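Glycine cleavage system H protein (Mycobacterium tuberculosis, PDB 3IFT) probably shuttles the methylamine group of glycine from the P protein to the T protein of the glycine cleavage system on a covalently bound lipoyl cofactor. Local coordinates at residues A[14-19]-A[24-29]; A[36-41]-A[134-139]. All blocks are in the same frame, centred on the assembly; numbering follows the deposited sequence.

Contact 1: residues A[14-19]-A[24-29]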
loop_
_atom_site.group_PDB
_atom_site.type_symbol
_atom_site.label_atom_id
_atom_site.label_comp_id
_atom_site.label_asym_id
_atom_site.label_seq_id
_atom_site.Cartn_x
_atom_site.Cartn_y
_atom_site.Cartn_z
ATOM N N SER A 14 -13.739 3.778 -2.496
ATOM C CA SER A 14 -14.446 3.784 -1.236
ATOM C C SER A 14 -14.268 2.471 -0.509
ATOM O O SER A 14 -14.606 2.393 0.655
ATOM C CB SER A 14 -15.949 4.070 -1.428
ATOM O OG SER A 14 -16.561 2.988 -2.101
ATOM N N ASP A 15 -13.761 1.423 -1.175
ATOM C CA ASP A 15 -13.778 0.107 -0.554
ATOM C C ASP A 15 -12.432 -0.224 0.063
ATOM O O ASP A 15 -12.195 -1.339 0.469
ATOM C CB ASP A 15 -14.238 -0.983 -1.514
ATOM C CG ASP A 15 -13.357 -1.096 -2.743
ATOM O OD1 ASP A 15 -12.596 -0.155 -3.045
ATOM O OD2 ASP A 15 -13.424 -2.148 -3.391
ATOM N N LEU A 16 -11.566 0.774 0.178
ATOM C CA LEU A 16 -10.243 0.571 0.692
ATOM C C LEU A 16 -10.046 1.349 1.969
ATOM O O LEU A 16 -10.782 2.282 2.279
ATOM C CB LEU A 16 -9.225 1.055 -0.324
ATOM C CG LEU A 16 -9.197 0.282 -1.631
ATOM C CD1 LEU A 16 -8.308 1.019 -2.624
ATOM C CD2 LEU A 16 -8.717 -1.098 -1.367
ATOM N N HIS A 17 -9.027 0.953 2.706
ATOM C CA HIS A 17 -8.533 1.772 3.774
ATOM C C HIS A 17 -7.243 2.345 3.326
ATOM O O HIS A 17 -6.645 1.874 2.356
ATOM C CB HIS A 17 -8.317 0.973 5.041
ATOM C CG HIS A 17 -9.591 0.584 5.732
ATOM N ND1 HIS A 17 -10.220 -0.624 5.505
ATOM C CD2 HIS A 17 -10.346 1.234 6.653
ATOM C CE1 HIS A 17 -11.298 -0.708 6.268
ATOM N NE2 HIS A 17 -11.399 0.406 6.974
ATOM N N TYR A 18 -6.833 3.382 4.044
ATOM C CA TYR A 18 -5.697 4.173 3.678
ATOM C C TYR A 18 -4.881 4.531 4.851
ATOM O O TYR A 18 -5.347 4.534 6.001
ATOM C CB TYR A 18 -6.134 5.452 2.999
ATOM C CG TYR A 18 -6.917 5.171 1.782
ATOM C CD1 TYR A 18 -6.294 5.059 0.566
ATOM C CD2 TYR A 18 -8.275 4.910 1.861
ATOM C CE1 TYR A 18 -7.012 4.750 -0.574
ATOM C CE2 TYR A 18 -8.997 4.603 0.750
ATOM C CZ TYR A 18 -8.377 4.527 -0.479
ATOM O OH TYR A 18 -9.101 4.236 -1.631
ATOM N N THR A 19 -3.626 4.845 4.552
ATOM C CA THR A 19 -2.810 5.525 5.518
ATOM C C THR A 19 -2.613 6.942 5.034
ATOM O O THR A 19 -2.710 7.237 3.827
ATOM C CB THR A 19 -1.455 4.838 5.669
ATOM O OG1 THR A 19 -0.701 5.032 4.484
ATOM C CG2 THR A 19 -1.611 3.337 5.946
ATOM N N TRP A 24 -2.838 2.220 0.399
ATOM C CA TRP A 24 -4.174 1.695 0.524
ATOM C C TRP A 24 -4.053 0.278 0.994
ATOM O O TRP A 24 -3.021 -0.363 0.830
ATOM C CB TRP A 24 -4.980 1.799 -0.771
ATOM C CG TRP A 24 -4.352 1.174 -1.955
ATOM C CD1 TRP A 24 -3.550 1.796 -2.862
ATOM C CD2 TRP A 24 -4.433 -0.199 -2.366
ATOM N NE1 TRP A 24 -3.153 0.899 -3.847
ATOM C CE2 TRP A 24 -3.673 -0.329 -3.568
ATOM C CE3 TRP A 24 -5.058 -1.327 -1.849
ATOM C CZ2 TRP A 24 -3.506 -1.560 -4.233
ATOM C CZ3 TRP A 24 -4.924 -2.521 -2.521
ATOM C CH2 TRP A 24 -4.137 -2.635 -3.696
ATOM N N ILE A 25 -5.138 -0.187 1.580
ATOM C CA ILE A 25 -5.195 -1.489 2.222
ATOM C C ILE A 25 -6.529 -2.044 1.830
ATOM O O ILE A 25 -7.578 -1.428 2.106
ATOM C CB ILE A 25 -5.101 -1.375 3.751
ATOM C CG1 ILE A 25 -3.782 -0.713 4.130
ATOM C CG2 ILE A 25 -5.207 -2.785 4.406
ATOM C CD1 ILE A 25 -3.879 0.771 4.424
ATOM N N ARG A 26 -6.471 -3.159 1.111
ATOM C CA ARG A 26 -7.643 -3.908 0.755
ATOM C C ARG A 26 -7.699 -5.211 1.531
ATOM O O ARG A 26 -6.771 -6.016 1.475
ATOM C CB ARG A 26 -7.637 -4.242 -0.718
ATOM C CG ARG A 26 -8.907 -4.956 -1.138
ATOM C CD ARG A 26 -8.841 -5.335 -2.609
ATOM N NE ARG A 26 -8.930 -4.140 -3.410
ATOM C CZ ARG A 26 -8.047 -3.729 -4.307
ATOM N NH1 ARG A 26 -6.990 -4.464 -4.626
ATOM N NH2 ARG A 26 -8.269 -2.572 -4.940
ATOM N N ARG A 27 -8.803 -5.459 2.206
ATOM C CA ARG A 27 -8.921 -6.751 2.871
ATOM C C ARG A 27 -9.158 -7.798 1.806
ATOM O O ARG A 27 -10.192 -7.804 1.190
ATOM C CB ARG A 27 -10.072 -6.750 3.850
ATOM C CG ARG A 27 -10.259 -8.108 4.452
ATOM C CD ARG A 27 -11.208 -8.041 5.616
ATOM N NE ARG A 27 -10.901 -9.101 6.571
ATOM C CZ ARG A 27 -11.136 -9.023 7.870
ATOM N NH1 ARG A 27 -11.701 -7.927 8.382
ATOM N NH2 ARG A 27 -10.823 -10.049 8.654
ATOM N N SER A 28 -8.186 -8.650 1.558
ATOM C CA SER A 28 -8.354 -9.636 0.506
ATOM C C SER A 28 -8.867 -10.968 1.068
ATOM O O SER A 28 -9.400 -11.799 0.342
ATOM C CB SER A 28 -7.059 -9.830 -0.272
ATOM O OG SER A 28 -5.937 -9.827 0.564
ATOM N N GLY A 29 -8.732 -11.163 2.363
ATOM C CA GLY A 29 -9.205 -12.395 2.978
ATOM C C GLY A 29 -9.328 -12.154 4.446
ATOM O O GLY A 29 -9.024 -11.049 4.939
HETATM O O HOH W 1 -10.647 -1.036 -4.699
HETATM O O HOH W 2 -11.393 -3.444 -2.484
HETATM O O HOH W 3 -11.060 -3.710 1.758
HETATM O O HOH W 4 -10.056 -2.353 3.599
#
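His17 and Ile25 pair through both of their backbone polar groups. From His17 N to Ile25 O the bond is 2.9 Å and nearly straight, 172° at the hydrogen, with the donor in the carbonyl plane. The return bond, Ile25 N to His17 O, is shorter at 2.7 Å but bent to 141°, its donor lying above the carbonyl plane. His17 O also receives a CA-H...O contact from Trp24 CA, and Ile25 O accepts a second hydrogen bond, from a water that meets His17 ND1 at 2.6 Å, in the plane of the imidazole.

This is the antiparallel hairpin of strands 17-18 and 23-29 at one edge of the six-stranded sheet: His17-Ile25 is its hydrogen-bonded pair, Tyr18-Trp24 the adjoining non-hydrogen-bonded one. Beyond the regular pairing, water takes over. Asp15 O and Arg27 N share one molecule. Two others, both at the edge of the Arg26 guanidinium, link it to the Asp15 carboxylate: one runs from Arg26 NH2 to Asp15 OD1, the other from Arg26 NE to Asp15 OD2, the last step weak. Asp15 OD2 and Arg26 NE themselves remain 4.9 Å apart. Arg26 NH2 also bonds to Tyr105 O.

Leu16 packs against Arg26 and Trp24: its CG, anti to the carbonyl carbon (chi1 -65°), carries the CD2 branch to 3.4 Å from Arg26 CB and 3.7 Å from Trp24 CE3. Trp24 CZ3 stands 3.5 Å above the plane of the Arg26 guanidinium, offset toward its rim. Tyr18 CE1 rests against Trp24 CB; Tyr18 OH is satisfied by Pro13 O, Trp24 NE1 by Pro104 O.

Contact 2: residues A[36-41]-A[134-139]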
loop_
_atom_site.group_PDB
_atom_site.type_symbol
_atom_site.label_atom_id
_atom_site.label_comp_id
_atom_site.label_asym_id
_atom_site.label_seq_id
_atom_site.Cartn_x
_atom_site.Cartn_y
_atom_site.Cartn_z
ATOM N N GLY A 36 -1.071 -1.159 -1.632
ATOM C CA GLY A 36 -0.427 -0.416 -2.689
ATOM C C GLY A 36 -0.371 1.029 -2.292
ATOM O O GLY A 36 -0.640 1.414 -1.135
ATOM N N ILE A 37 0.014 1.846 -3.255
ATOM C CA ILE A 37 -0.019 3.279 -3.056
ATOM C C ILE A 37 -1.187 3.842 -3.807
ATOM O O ILE A 37 -1.670 3.275 -4.790
ATOM C CB ILE A 37 1.283 3.996 -3.470
ATOM C CG1 ILE A 37 1.643 3.728 -4.944
ATOM C CG2 ILE A 37 2.422 3.608 -2.534
ATOM C CD1 ILE A 37 2.721 4.663 -5.423
ATOM N N THR A 38 -1.676 4.963 -3.321
ATOM C CA THR A 38 -2.880 5.536 -3.887
ATOM C C THR A 38 -2.617 6.155 -5.265
ATOM O O THR A 38 -1.496 6.360 -5.665
ATOM C CB THR A 38 -3.436 6.557 -2.902
ATOM O OG1 THR A 38 -2.504 7.624 -2.776
ATOM C CG2 THR A 38 -3.625 5.855 -1.521
ATOM N N ASP A 39 -3.677 6.442 -5.981
ATOM C CA ASP A 39 -3.620 7.248 -7.180
ATOM C C ASP A 39 -2.909 8.562 -6.986
ATOM O O ASP A 39 -2.071 8.947 -7.784
ATOM C CB ASP A 39 -5.018 7.490 -7.655
ATOM C CG ASP A 39 -5.079 8.147 -8.999
ATOM O OD1 ASP A 39 -4.112 8.032 -9.763
ATOM O OD2 ASP A 39 -6.127 8.766 -9.284
ATOM N N TYR A 40 -3.218 9.239 -5.891
ATOM C CA TYR A 40 -2.561 10.475 -5.549
ATOM C C TYR A 40 -1.062 10.271 -5.384
ATOM O O TYR A 40 -0.298 11.030 -5.910
ATOM C CB TYR A 40 -3.144 10.999 -4.247
ATOM C CG TYR A 40 -2.336 12.081 -3.608
ATOM C CD1 TYR A 40 -2.598 13.421 -3.908
ATOM C CD2 TYR A 40 -1.332 11.793 -2.708
ATOM C CE1 TYR A 40 -1.890 14.427 -3.329
ATOM C CE2 TYR A 40 -0.590 12.805 -2.131
ATOM C CZ TYR A 40 -0.905 14.132 -2.420
ATOM O OH TYR A 40 -0.217 15.189 -1.854
ATOM N N ALA A 41 -0.657 9.207 -4.674
ATOM C CA ALA A 41 0.746 8.933 -4.421
ATOM C C ALA A 41 1.501 8.654 -5.720
ATOM O O ALA A 41 2.575 9.200 -5.950
ATOM C CB ALA A 41 0.913 7.769 -3.466
ATOM N N GLU A 134 -12.884 8.584 2.856
ATOM C CA GLU A 134 -13.310 9.941 3.092
ATOM C C GLU A 134 -12.250 10.658 3.922
ATOM O O GLU A 134 -11.867 11.790 3.613
ATOM C CB GLU A 134 -14.644 9.908 3.846
ATOM C CG GLU A 134 -15.523 11.101 3.632
ATOM C CD GLU A 134 -16.678 11.152 4.647
ATOM O OE1 GLU A 134 -17.389 10.129 4.799
ATOM O OE2 GLU A 134 -16.841 12.205 5.299
ATOM N N ALA A 135 -11.774 9.984 4.962
ATOM C CA ALA A 135 -10.712 10.518 5.791
ATOM C C ALA A 135 -9.416 10.662 4.977
ATOM O O ALA A 135 -8.687 11.648 5.105
ATOM C CB ALA A 135 -10.470 9.628 7.003
ATOM N N TYR A 136 -9.115 9.695 4.142
ATOM C CA TYR A 136 -7.955 9.849 3.291
ATOM C C TYR A 136 -8.071 11.080 2.390
ATOM O O TYR A 136 -7.192 11.917 2.374
ATOM C CB TYR A 136 -7.686 8.606 2.480
ATOM C CG TYR A 136 -6.469 8.773 1.634
ATOM C CD1 TYR A 136 -5.206 8.995 2.214
ATOM C CD2 TYR A 136 -6.557 8.714 0.272
ATOM C CE1 TYR A 136 -4.120 9.156 1.457
ATOM C CE2 TYR A 136 -5.456 8.888 -0.511
ATOM C CZ TYR A 136 -4.241 9.095 0.066
ATOM O OH TYR A 136 -3.136 9.252 -0.757
ATOM N N ARG A 137 -9.144 11.179 1.630
ATOM C CA ARG A 137 -9.393 12.381 0.821
ATOM C C ARG A 137 -9.181 13.655 1.636
ATOM O O ARG A 137 -8.502 14.592 1.196
ATOM C CB ARG A 137 -10.813 12.358 0.279
ATOM C CG ARG A 137 -11.272 13.627 -0.478
ATOM C CD ARG A 137 -10.715 13.691 -1.906
ATOM N NE ARG A 137 -11.256 12.626 -2.750
ATOM C CZ ARG A 137 -10.723 12.212 -3.898
ATOM N NH1 ARG A 137 -9.612 12.769 -4.387
ATOM N NH2 ARG A 137 -11.307 11.227 -4.563
ATOM N N GLY A 138 -9.759 13.672 2.826
ATOM C CA GLY A 138 -9.667 14.786 3.745
ATOM C C GLY A 138 -8.257 15.246 3.999
ATOM O O GLY A 138 -8.016 16.446 4.109
ATOM N N THR A 139 -7.326 14.296 4.081
ATOM C CA THR A 139 -5.912 14.607 4.278
ATOM C C THR A 139 -5.290 15.252 3.044
ATOM O O THR A 139 -4.277 15.940 3.163
ATOM C CB THR A 139 -5.061 13.341 4.690
ATOM O OG1 THR A 139 -4.818 12.471 3.560
ATOM C CG2 THR A 139 -5.746 12.560 5.820
#
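The Tyr136 ring presents its CZ and CE2 corner to Thr38, which approaches the ring obliquely. CG2 of Thr38 lies 3.7 Å from Tyr136 CE2, and both the methyl and the hydroxyl of Thr38 face the phenol oxygen. Outside the two segments, Tyr18 stacks on the Tyr136 ring, and His22 meets the rings of both Tyr136 and Tyr40. The Tyr40 ring is also met obliquely, by Tyr136 OH, which stands 3.7 Å from Tyr40 CD2.

Thr38 and Tyr136 point at each other and join through their hydroxyls, Thr38 OG1 and Tyr136 OH, at 2.7 Å. Either could donate. Tyr136 reaches across a CA-CA separation of 9.8 Å to Thr38 because its CG is anti to the backbone N (chi1 -179°), which sends the ring off the helix toward the threonine.

Thr38 is the N-cap of helix 39-45, at the junction where strand 32-37 gives way to that helix. With chi1 at 65°, its OG1 lies between the backbone N and the carbonyl carbon and accepts from Ala41 N at 3.1 Å, with 156° at the hydrogen. One oxygen thus caps the helix and also holds the tyrosine. Tyr136 OH has a second partner in His22 ND1, so this largely buried phenol is gripped by two bonds; proximity to the helix N terminus might polarise the paired hydroxyls.

On the C-terminal helix, Thr139 OG1 donates to Tyr136 O at 2.7 Å, in the carbonyl plane and on a lone pair. Tyr40 lies about 10 Å, side chain to side chain, from Lys73, the predicted lipoyl attachment site, which carries no lipoate in this structure.

From the N terminus, contact 1 closes first: 24-29 turns back on 14-19 after only four intervening residues. Strand 23-29 then leads into its sheet neighbour, strand 32-37, from whose end contact 2 opens, and 92 residues pass before 134-139 returns to close it. The two loops are therefore in series, neither enclosing nor crossing the other, yet their centres lie 11 Å apart and they touch directly. Trp24 N and Gly36 O, 2.8 Å apart, probably hydrogen-bond between the neighbouring strands, while Tyr18 CD1 packs 3.5 Å from Thr38 CG2. Together they bring the edge hairpin, the start of helix 39-45 and the C-terminal helix onto one another.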